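Local coordinates for protein endo-1,4-b-d-mannanase (Trichoderma reesei, PDB 1QNR) that catalyses the endo-hydrolysis of beta-1,4-mannosidic linkages in mannans, as a fungal beta-mannanase of glycoside hydrolase family 5, at residues G119-F127 / W134-Y144; V52-D60 / L106-Y117. All blocks are in the same frame, centred on the assembly; numbering follows the deposited sequence.

In the fold
Both contacts belong to one part of a TIM-barrel chain. Contact 2 pairs strands 52-54 and 105-109 of the barrel and the loops beyond them, its centre about 7 Å from the centre of the chain; contact 1, about 20 Å from that centre, packs the two helices that follow strand 105-109. The centres of the two contacts are about 16 Å apart, and the contacts meet where Ile120 N lies 3.0 Å from Asn112 O, a probable hydrogen bond, and where Tyr144 CE1 packs 3.7 Å from Val111 CG1. Contact 2 reaches a mannose unit (BMA) directly through Trp114; between nearest atoms, the side chain of Ile120 in contact 1 is about 12 Å from BMA.

Contact 1: G119-F127 / W134-Y144; sequences GINAYVNAF and WYTNTAAQTQY
Ile120 lies over one face of the Trp134 indole, CG1 standing 4.0 Å from the centroid of the six-membered ring in a CH-pi contact. The Gln141 amide covers the other face, with NE2 bonded to Trp134 O, so the indole is sandwiched. Ile120 CD1 packs 3.9 Å from Tyr135 OH, which is hydrogen-bonded to Arg171 O. One turn later, Tyr123 takes the indole edge against its ring face, an offset edge-to-face pair with planes at 76° and Trp134 NE1 3.3 Å from Tyr123 CG. Its far end reaches the next helix, OH lying at the edge of the Tyr144 ring, 3.6 Å from Tyr144 CA, and hydrogen-bonded to Gln73. Cutting this side chain back to an alanine is likely to open a gap beside the NE1 edge of Trp134 and along Ala140 and Tyr144, and to leave Gln73 without its hydroxyl partner. Helices 119-127 and 138-155 both lie in the connection between the parallel neighbouring barrel strands 105-109 and 161-165, the first covering the start of the second. At the end of the segment, the Phe127 ring lies against Ala139 and Ala140, CD2 3.6 Å from Ala140 CA. Phe127 O receives Asn137 ND2 at 3.1 Å, almost straight at 172° but from above the carbonyl plane. Asn137 holds CG trans to its own N (chi1 178°), bringing OD1 3.0 Å from Ala140 N as N-cap of helix 138-155.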
loop_
_atom_site.group_PDB
_atom_site.type_symbol
_atom_site.label_atom_id
_atom_site.label_comp_id
_atom_site.label_asym_id
_atom_site.label_seq_id
_atom_site.Cartn_x
_atom_site.Cartn_y
_atom_site.Cartn_z
ATOM N N GLY A 119 -5.457 5.750 12.343
ATOM C CA GLY A 119 -5.341 4.301 12.380
ATOM C C GLY A 119 -6.482 3.644 13.161
ATOM O O GLY A 119 -7.446 4.270 13.654
ATOM N N ILE A 120 -6.266 2.326 13.429
ATOM C CA ILE A 120 -7.124 1.491 14.273
ATOM C C ILE A 120 -7.284 2.245 15.616
ATOM O O ILE A 120 -8.397 2.220 16.193
ATOM C CB ILE A 120 -6.551 0.067 14.458
ATOM C CG1 ILE A 120 -6.851 -0.704 13.142
ATOM C CG2 ILE A 120 -7.179 -0.629 15.701
ATOM C CD1 ILE A 120 -6.306 -2.145 13.070
ATOM N N ASN A 121 -6.218 2.843 16.171
ATOM C CA ASN A 121 -6.323 3.549 17.472
ATOM C C ASN A 121 -7.354 4.651 17.453
ATOM O O ASN A 121 -8.076 4.836 18.482
ATOM C CB ASN A 121 -4.935 4.111 17.885
ATOM C CG ASN A 121 -4.974 4.806 19.247
ATOM O OD1 ASN A 121 -4.781 6.028 19.371
ATOM N ND2 ASN A 121 -5.134 3.955 20.214
ATOM N N ALA A 122 -7.561 5.389 16.356
ATOM C CA ALA A 122 -8.602 6.440 16.319
ATOM C C ALA A 122 -9.979 5.767 16.395
ATOM O O ALA A 122 -10.933 6.339 17.012
ATOM C CB ALA A 122 -8.445 7.265 15.041
ATOM N N TYR A 123 -10.223 4.594 15.774
ATOM C CA TYR A 123 -11.483 3.853 15.960
ATOM C C TYR A 123 -11.624 3.381 17.392
ATOM O O TYR A 123 -12.769 3.483 17.932
ATOM C CB TYR A 123 -11.502 2.700 14.954
ATOM C CG TYR A 123 -11.743 2.997 13.504
ATOM C CD1 TYR A 123 -10.680 3.383 12.676
ATOM C CD2 TYR A 123 -13.032 2.901 12.908
ATOM C CE1 TYR A 123 -10.876 3.670 11.325
ATOM C CE2 TYR A 123 -13.257 3.176 11.561
ATOM C CZ TYR A 123 -12.155 3.525 10.780
ATOM O OH TYR A 123 -12.385 3.785 9.433
ATOM N N VAL A 124 -10.572 2.865 18.043
ATOM C CA VAL A 124 -10.685 2.426 19.447
ATOM C C VAL A 124 -11.057 3.613 20.338
ATOM O O VAL A 124 -11.929 3.468 21.239
ATOM C CB VAL A 124 -9.312 1.836 19.898
ATOM C CG1 VAL A 124 -9.245 1.627 21.416
ATOM C CG2 VAL A 124 -9.083 0.528 19.128
ATOM N N ASN A 125 -10.524 4.786 20.116
ATOM C CA ASN A 125 -10.900 5.959 20.956
ATOM C C ASN A 125 -12.409 6.266 20.832
ATOM O O ASN A 125 -13.020 6.699 21.847
ATOM C CB ASN A 125 -10.117 7.218 20.484
ATOM C CG ASN A 125 -8.659 7.228 20.880
ATOM O OD1 ASN A 125 -8.244 6.495 21.797
ATOM N ND2 ASN A 125 -7.856 8.044 20.188
ATOM N N ALA A 126 -13.009 6.099 19.643
ATOM C CA ALA A 126 -14.405 6.433 19.457
ATOM C C ALA A 126 -15.339 5.290 19.855
ATOM O O ALA A 126 -16.447 5.576 20.352
ATOM C CB ALA A 126 -14.702 6.720 17.975
ATOM N N PHE A 127 -15.001 4.031 19.575
ATOM C CA PHE A 127 -15.919 2.891 19.677
ATOM C C PHE A 127 -15.492 1.885 20.700
ATOM O O PHE A 127 -16.190 0.822 20.788
ATOM C CB PHE A 127 -16.031 2.255 18.252
ATOM C CG PHE A 127 -16.441 3.258 17.180
ATOM C CD1 PHE A 127 -17.594 4.010 17.265
ATOM C CD2 PHE A 127 -15.589 3.455 16.080
ATOM C CE1 PHE A 127 -17.959 4.915 16.284
ATOM C CE2 PHE A 127 -15.917 4.388 15.123
ATOM C CZ PHE A 127 -17.087 5.124 15.226
ATOM N N TRP A 134 -10.855 -4.756 17.442
ATOM C CA TRP A 134 -11.323 -3.857 16.380
ATOM C C TRP A 134 -11.983 -4.604 15.232
ATOM O O TRP A 134 -13.057 -4.191 14.701
ATOM C CB TRP A 134 -10.125 -3.029 15.820
ATOM C CG TRP A 134 -10.547 -2.076 14.684
ATOM C CD1 TRP A 134 -11.033 -0.826 14.813
ATOM C CD2 TRP A 134 -10.376 -2.287 13.262
ATOM N NE1 TRP A 134 -11.338 -0.253 13.553
ATOM C CE2 TRP A 134 -10.866 -1.124 12.608
ATOM C CE3 TRP A 134 -9.883 -3.355 12.504
ATOM C CZ2 TRP A 134 -10.902 -1.038 11.202
ATOM C CZ3 TRP A 134 -9.874 -3.210 11.102
ATOM C CH2 TRP A 134 -10.357 -2.066 10.459
ATOM N N TYR A 135 -11.399 -5.739 14.830
ATOM C CA TYR A 135 -11.870 -6.527 13.687
ATOM C C TYR A 135 -13.312 -7.014 13.848
ATOM O O TYR A 135 -13.954 -7.282 12.795
ATOM C CB TYR A 135 -10.941 -7.745 13.440
ATOM C CG TYR A 135 -9.538 -7.278 12.975
ATOM C CD1 TYR A 135 -9.265 -6.913 11.661
ATOM C CD2 TYR A 135 -8.499 -7.176 13.927
ATOM C CE1 TYR A 135 -8.008 -6.426 11.283
ATOM C CE2 TYR A 135 -7.221 -6.707 13.560
ATOM C CZ TYR A 135 -7.001 -6.346 12.227
ATOM O OH TYR A 135 -5.764 -5.843 11.813
ATOM N N THR A 136 -13.786 -7.179 15.099
ATOM C CA THR A 136 -15.164 -7.692 15.299
ATOM C C THR A 136 -15.970 -6.705 16.109
ATOM O O THR A 136 -17.054 -7.081 16.673
ATOM C CB THR A 136 -15.082 -9.049 16.064
ATOM O OG1 THR A 136 -14.317 -8.982 17.275
ATOM C CG2 THR A 136 -14.502 -10.114 15.165
ATOM N N ASN A 137 -15.561 -5.439 16.231
ATOM C CA ASN A 137 -16.310 -4.367 16.930
ATOM C C ASN A 137 -17.390 -3.825 15.982
ATOM O O ASN A 137 -17.045 -3.241 14.931
ATOM C CB ASN A 137 -15.315 -3.289 17.393
ATOM C CG ASN A 137 -15.895 -2.085 18.091
ATOM O OD1 ASN A 137 -16.958 -1.576 17.669
ATOM N ND2 ASN A 137 -15.197 -1.577 19.102
ATOM N N THR A 138 -18.702 -4.101 16.300
ATOM C CA THR A 138 -19.714 -3.738 15.295
ATOM C C THR A 138 -19.776 -2.241 14.949
ATOM O O THR A 138 -19.891 -1.900 13.764
ATOM C CB THR A 138 -21.138 -4.179 15.799
ATOM O OG1 THR A 138 -21.058 -5.620 16.115
ATOM C CG2 THR A 138 -22.161 -3.874 14.727
ATOM N N ALA A 139 -19.714 -1.337 15.937
ATOM C CA ALA A 139 -19.762 0.098 15.604
ATOM C C ALA A 139 -18.521 0.497 14.813
ATOM O O ALA A 139 -18.638 1.302 13.856
ATOM C CB ALA A 139 -19.849 0.893 16.900
ATOM N N ALA A 140 -17.338 -0.032 15.164
ATOM C CA ALA A 140 -16.114 0.372 14.386
ATOM C C ALA A 140 -16.199 -0.165 12.964
ATOM O O ALA A 140 -15.841 0.600 12.012
ATOM C CB ALA A 140 -14.856 -0.183 15.092
ATOM N N GLN A 141 -16.622 -1.429 12.780
ATOM C CA GLN A 141 -16.667 -1.982 11.404
ATOM C C GLN A 141 -17.773 -1.319 10.579
ATOM O O GLN A 141 -17.582 -1.159 9.371
ATOM C CB GLN A 141 -16.873 -3.519 11.483
ATOM C CG GLN A 141 -15.626 -4.265 11.995
ATOM C CD GLN A 141 -14.374 -3.968 11.149
ATOM O OE1 GLN A 141 -14.400 -4.095 9.915
ATOM N NE2 GLN A 141 -13.298 -3.563 11.849
ATOM N N THR A 142 -18.916 -0.920 11.227
ATOM C CA THR A 142 -19.957 -0.224 10.491
ATOM C C THR A 142 -19.467 1.110 9.950
ATOM O O THR A 142 -19.664 1.468 8.760
ATOM C CB THR A 142 -21.191 0.002 11.405
ATOM O OG1 THR A 142 -21.703 -1.332 11.664
ATOM C CG2 THR A 142 -22.293 0.783 10.686
ATOM N N GLN A 143 -18.712 1.892 10.740
ATOM C CA GLN A 143 -18.122 3.141 10.246
ATOM C C GLN A 143 -16.994 2.908 9.254
ATOM O O GLN A 143 -16.973 3.630 8.209
ATOM C CB GLN A 143 -17.677 4.053 11.424
ATOM C CG GLN A 143 -17.272 5.441 10.961
ATOM C CD GLN A 143 -18.364 6.252 10.302
ATOM O OE1 GLN A 143 -19.554 6.139 10.675
ATOM N NE2 GLN A 143 -18.063 7.114 9.315
ATOM N N TYR A 144 -16.110 1.944 9.460
ATOM C CA TYR A 144 -15.053 1.603 8.471
ATOM C C TYR A 144 -15.700 1.291 7.123
ATOM O O TYR A 144 -15.194 1.762 6.057
ATOM C CB TYR A 144 -14.199 0.438 8.984
ATOM C CG TYR A 144 -13.256 -0.198 7.976
ATOM C CD1 TYR A 144 -12.049 0.426 7.575
ATOM C CD2 TYR A 144 -13.533 -1.478 7.473
ATOM C CE1 TYR A 144 -11.213 -0.186 6.633
ATOM C CE2 TYR A 144 -12.669 -2.114 6.562
ATOM C CZ TYR A 144 -11.527 -1.433 6.125
ATOM O OH TYR A 144 -10.722 -2.128 5.210
#

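Contact 2: V52-D60 / L106-Y117; sequences VVRVWGFND and LIIPFVNNWSDY. With BMA (beta-D-mannopyranose), chain B.
Asp60 OD2 is gripped by two waters that tie it to the opposite loop. Water 1 donates to Asp60 OD2 at 2.7 Å and accepts from Asn112 N. Water 2 donates to Asp60 OD2 at 2.8 Å and also to Phe110 O. Asp60 OD1 is hydrogen-bonded to Gln73 NE2, so that both carboxylate oxygens have partners. Close by, Asp60 N donates to Tyr117 O (3.0 Å) from above the carbonyl plane. Two residues earlier, the Phe58 ring enters the 110-117 loop. Its CG sits between backbone N and carbonyl carbon (chi1 53°), which turns the ring into the loop: Val111 C and Asn112 N lie over one face, the former 3.5 Å above the plane, while Trp56 CB covers the opposite face and Pro109 O and Tyr117 O come to the edge. The Asn112 amide spans its own loop, ND2 donating in plane to a lone pair of Asp116 O and OD1 meeting Asn168 ND2. Beyond it the Trp114 ring carries a mannose unit on one face, CE2 3.6 Å from BMA C3, consistent with a sugar-binding platform at the carbonyl end of the barrel. Gly57 CA packs tightly on Ile108 CG2 at 3.5 Å, closer than usual for two carbons. Farther down, parallel pairing takes over: Ile107 N donates to Val53 O (3.0 Å) and Ile107 O accepts Val55 N (3.1 Å) nearly in line with the carbonyl, the C=O...N angle being 173°. The extended Arg54 passes Ile107 CG2 to salt bridges with Glu165, Glu275 and Glu276. Strand 52-54 is flanked by strand 21-25 and strand 105-109 by strand 161-165, while Phe110 packs on helix 138-155 and Val111 on Tyr123 of helix 119-127.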
loop_
_atom_site.group_PDB
_atom_site.type_symbol
_atom_site.label_atom_id
_atom_site.label_comp_id
_atom_site.label_asym_id
_atom_site.label_seq_id
_atom_site.Cartn_x
_atom_site.Cartn_y
_atom_site.Cartn_z
ATOM N N VAL A 52 3.422 2.713 -11.081
ATOM C CA VAL A 52 2.441 2.544 -9.974
ATOM C C VAL A 52 2.926 3.307 -8.736
ATOM O O VAL A 52 4.143 3.266 -8.421
ATOM C CB VAL A 52 2.280 1.038 -9.623
ATOM C CG1 VAL A 52 1.101 0.893 -8.606
ATOM C CG2 VAL A 52 1.954 0.166 -10.846
ATOM N N VAL A 53 2.001 4.010 -8.081
ATOM C CA VAL A 53 2.302 4.789 -6.870
ATOM C C VAL A 53 1.326 4.324 -5.772
ATOM O O VAL A 53 0.109 4.222 -6.009
ATOM C CB VAL A 53 2.129 6.334 -7.071
ATOM C CG1 VAL A 53 2.657 7.100 -5.840
ATOM C CG2 VAL A 53 2.877 6.781 -8.299
ATOM N N ARG A 54 1.861 4.105 -4.555
ATOM C CA ARG A 54 1.002 3.738 -3.382
ATOM C C ARG A 54 0.806 4.992 -2.538
ATOM O O ARG A 54 1.806 5.630 -2.111
ATOM C CB ARG A 54 1.639 2.543 -2.672
ATOM C CG ARG A 54 0.749 2.050 -1.481
ATOM C CD ARG A 54 1.172 0.590 -1.167
ATOM N NE ARG A 54 0.558 0.078 0.092
ATOM C CZ ARG A 54 1.153 0.157 1.309
ATOM N NH1 ARG A 54 2.323 0.802 1.460
ATOM N NH2 ARG A 54 0.552 -0.475 2.326
ATOM N N VAL A 55 -0.456 5.401 -2.299
ATOM C CA VAL A 55 -0.775 6.697 -1.554
ATOM C C VAL A 55 -1.732 6.351 -0.426
ATOM O O VAL A 55 -2.544 5.396 -0.566
ATOM C CB VAL A 55 -1.361 7.751 -2.539
ATOM C CG1 VAL A 55 -0.372 8.019 -3.695
ATOM C CG2 VAL A 55 -2.742 7.371 -3.100
ATOM N N TRP A 56 -1.740 7.147 0.672
ATOM C CA TRP A 56 -2.756 6.819 1.745
ATOM C C TRP A 56 -4.164 7.214 1.306
ATOM O O TRP A 56 -4.441 8.324 0.828
ATOM C CB TRP A 56 -2.402 7.530 3.062
ATOM C CG TRP A 56 -1.261 6.897 3.852
ATOM C CD1 TRP A 56 -0.807 7.457 5.025
ATOM C CD2 TRP A 56 -0.511 5.670 3.654
ATOM N NE1 TRP A 56 0.139 6.624 5.586
ATOM C CE2 TRP A 56 0.363 5.547 4.763
ATOM C CE3 TRP A 56 -0.488 4.682 2.626
ATOM C CZ2 TRP A 56 1.236 4.449 4.947
ATOM C CZ3 TRP A 56 0.424 3.600 2.830
ATOM C CH2 TRP A 56 1.304 3.465 3.967
ATOM N N GLY A 57 -5.141 6.319 1.576
ATOM C CA GLY A 57 -6.563 6.649 1.331
ATOM C C GLY A 57 -7.321 6.976 2.599
ATOM O O GLY A 57 -8.591 7.001 2.556
ATOM N N PHE A 58 -6.609 7.327 3.673
ATOM C CA PHE A 58 -7.154 7.635 4.973
ATOM C C PHE A 58 -6.421 8.823 5.605
ATOM O O PHE A 58 -5.270 9.118 5.284
ATOM C CB PHE A 58 -6.987 6.397 5.960
ATOM C CG PHE A 58 -5.544 5.873 6.053
ATOM C CD1 PHE A 58 -4.623 6.506 6.941
ATOM C CD2 PHE A 58 -5.103 4.822 5.271
ATOM C CE1 PHE A 58 -3.311 6.040 6.985
ATOM C CE2 PHE A 58 -3.785 4.331 5.337
ATOM C CZ PHE A 58 -2.888 4.958 6.202
ATOM N N ASN A 59 -7.183 9.479 6.527
ATOM C CA ASN A 59 -6.587 10.509 7.411
ATOM C C ASN A 59 -7.652 10.740 8.490
ATOM O O ASN A 59 -8.621 11.520 8.372
ATOM C CB ASN A 59 -6.243 11.805 6.596
ATOM C CG ASN A 59 -5.422 12.777 7.425
ATOM O OD1 ASN A 59 -5.612 12.882 8.639
ATOM N ND2 ASN A 59 -4.492 13.549 6.824
ATOM N N ASP A 60 -7.565 9.916 9.545
ATOM C CA ASP A 60 -8.565 9.800 10.607
ATOM C C ASP A 60 -8.204 10.614 11.833
ATOM O O ASP A 60 -7.033 10.590 12.276
ATOM C CB ASP A 60 -8.665 8.300 11.036
ATOM C CG ASP A 60 -9.223 7.434 9.918
ATOM O OD1 ASP A 60 -10.337 7.844 9.394
ATOM O OD2 ASP A 60 -8.654 6.356 9.546
ATOM N N LEU A 106 -2.723 3.771 -9.180
ATOM C CA LEU A 106 -2.579 3.946 -7.728
ATOM C C LEU A 106 -3.059 2.754 -6.863
ATOM O O LEU A 106 -4.116 2.149 -7.132
ATOM C CB LEU A 106 -3.487 5.126 -7.310
ATOM C CG LEU A 106 -3.204 6.486 -8.022
ATOM C CD1 LEU A 106 -4.294 7.490 -7.647
ATOM C CD2 LEU A 106 -1.793 6.951 -7.593
ATOM N N ILE A 107 -2.248 2.415 -5.830
ATOM C CA ILE A 107 -2.715 1.438 -4.806
ATOM C C ILE A 107 -3.193 2.289 -3.629
ATOM O O ILE A 107 -2.407 3.133 -3.142
ATOM C CB ILE A 107 -1.625 0.437 -4.423
ATOM C CG1 ILE A 107 -1.306 -0.444 -5.644
ATOM C CG2 ILE A 107 -2.086 -0.423 -3.191
ATOM C CD1 ILE A 107 -0.147 -1.466 -5.445
ATOM N N ILE A 108 -4.431 2.063 -3.126
ATOM C CA ILE A 108 -4.995 2.922 -2.077
ATOM C C ILE A 108 -5.577 2.124 -0.903
ATOM O O ILE A 108 -6.646 1.477 -1.019
ATOM C CB ILE A 108 -6.133 3.825 -2.685
ATOM C CG1 ILE A 108 -5.617 4.653 -3.876
ATOM C CG2 ILE A 108 -6.695 4.758 -1.579
ATOM C CD1 ILE A 108 -6.650 5.594 -4.514
ATOM N N PRO A 109 -4.871 2.112 0.248
ATOM C CA PRO A 109 -5.389 1.456 1.467
ATOM C C PRO A 109 -6.365 2.355 2.221
ATOM O O PRO A 109 -6.233 3.589 2.261
ATOM C CB PRO A 109 -4.095 1.176 2.334
ATOM C CG PRO A 109 -3.185 2.319 1.886
ATOM C CD PRO A 109 -3.446 2.509 0.394
ATOM N N PHE A 110 -7.358 1.716 2.925
ATOM C CA PHE A 110 -8.449 2.419 3.596
ATOM C C PHE A 110 -8.260 2.750 5.071
ATOM O O PHE A 110 -9.012 3.624 5.545
ATOM C CB PHE A 110 -9.786 1.618 3.461
ATOM C CG PHE A 110 -10.197 1.273 2.047
ATOM C CD1 PHE A 110 -10.484 2.295 1.127
ATOM C CD2 PHE A 110 -10.329 -0.062 1.662
ATOM C CE1 PHE A 110 -10.903 1.975 -0.158
ATOM C CE2 PHE A 110 -10.736 -0.365 0.347
ATOM C CZ PHE A 110 -11.039 0.644 -0.563
ATOM N N VAL A 111 -7.327 2.094 5.752
ATOM C CA VAL A 111 -7.087 2.345 7.202
ATOM C C VAL A 111 -5.613 1.970 7.469
ATOM O O VAL A 111 -5.011 1.136 6.764
ATOM C CB VAL A 111 -8.050 1.513 8.092
ATOM C CG1 VAL A 111 -7.806 0.010 7.967
ATOM C CG2 VAL A 111 -8.035 1.978 9.562
ATOM N N ASN A 112 -5.060 2.554 8.537
ATOM C CA ASN A 112 -3.690 2.183 8.984
ATOM C C ASN A 112 -3.782 1.223 10.202
ATOM O O ASN A 112 -4.583 1.494 11.126
ATOM C CB ASN A 112 -2.951 3.448 9.444
ATOM C CG ASN A 112 -1.419 3.262 9.389
ATOM O OD1 ASN A 112 -0.870 2.185 9.147
ATOM N ND2 ASN A 112 -0.690 4.370 9.559
ATOM N N ASN A 113 -2.916 0.171 10.205
ATOM C CA ASN A 113 -2.812 -0.616 11.447
ATOM C C ASN A 113 -2.230 0.272 12.551
ATOM O O ASN A 113 -2.638 0.197 13.730
ATOM C CB ASN A 113 -1.878 -1.818 11.219
ATOM C CG ASN A 113 -1.828 -2.738 12.434
ATOM O OD1 ASN A 113 -2.822 -3.448 12.675
ATOM N ND2 ASN A 113 -0.719 -2.819 13.168
ATOM N N TRP A 114 -1.293 1.131 12.179
ATOM C CA TRP A 114 -0.570 1.985 13.134
ATOM C C TRP A 114 -1.214 3.327 13.359
ATOM O O TRP A 114 -2.145 3.712 12.612
ATOM C CB TRP A 114 0.905 2.180 12.600
ATOM C CG TRP A 114 1.541 0.864 12.257
ATOM C CD1 TRP A 114 1.815 0.393 10.977
ATOM C CD2 TRP A 114 1.928 -0.193 13.145
ATOM N NE1 TRP A 114 2.346 -0.880 11.023
ATOM C CE2 TRP A 114 2.428 -1.261 12.343
ATOM C CE3 TRP A 114 1.821 -0.403 14.533
ATOM C CZ2 TRP A 114 2.894 -2.461 12.898
ATOM C CZ3 TRP A 114 2.310 -1.580 15.088
ATOM C CH2 TRP A 114 2.823 -2.613 14.256
ATOM N N SER A 115 -0.782 4.079 14.398
ATOM C CA SER A 115 -1.495 5.297 14.803
ATOM C C SER A 115 -1.190 6.555 14.011
ATOM O O SER A 115 -1.799 7.591 14.195
ATOM C CB SER A 115 -1.293 5.513 16.351
ATOM O OG SER A 115 -1.885 4.377 16.953
ATOM N N ASP A 116 -0.288 6.430 12.990
ATOM C CA ASP A 116 -0.010 7.549 12.138
ATOM C C ASP A 116 -1.245 7.904 11.308
ATOM O O ASP A 116 -1.753 6.992 10.594
ATOM C CB ASP A 116 1.220 7.284 11.220
ATOM C CG ASP A 116 2.406 6.744 12.076
ATOM O OD1 ASP A 116 2.970 7.484 12.905
ATOM O OD2 ASP A 116 2.762 5.562 11.966
ATOM N N TYR A 117 -1.698 9.163 11.270
ATOM C CA TYR A 117 -2.912 9.558 10.554
ATOM C C TYR A 117 -4.120 8.769 11.101
ATOM O O TYR A 117 -5.066 8.439 10.355
ATOM C CB TYR A 117 -2.731 9.510 9.026
ATOM C CG TYR A 117 -1.547 10.337 8.593
ATOM C CD1 TYR A 117 -1.639 11.738 8.525
ATOM C CD2 TYR A 117 -0.301 9.770 8.342
ATOM C CE1 TYR A 117 -0.550 12.557 8.212
ATOM C CE2 TYR A 117 0.824 10.581 8.045
ATOM C CZ TYR A 117 0.655 11.929 7.992
ATOM O OH TYR A 117 1.790 12.715 7.616
HETATM C C1 BMA B . 6.479 -1.622 13.271
HETATM C C2 BMA B . 6.253 -0.093 13.358
HETATM C C3 BMA B . 5.567 0.415 12.087
HETATM C C4 BMA B . 6.286 -0.104 10.849
HETATM C C5 BMA B . 6.517 -1.617 10.872
HETATM C C6 BMA B . 7.549 -2.065 9.775
HETATM O O2 BMA B . 7.506 0.591 13.505
HETATM O O3 BMA B . 5.454 1.812 12.039
HETATM O O4 BMA B . 5.505 0.290 9.709
HETATM O O5 BMA B . 7.284 -1.949 12.094
HETATM O O6 BMA B . 7.455 -3.489 9.898
HETATM O O HOH W 1 -6.231 5.213 9.492
HETATM O O HOH W 2 -10.170 4.536 8.087
#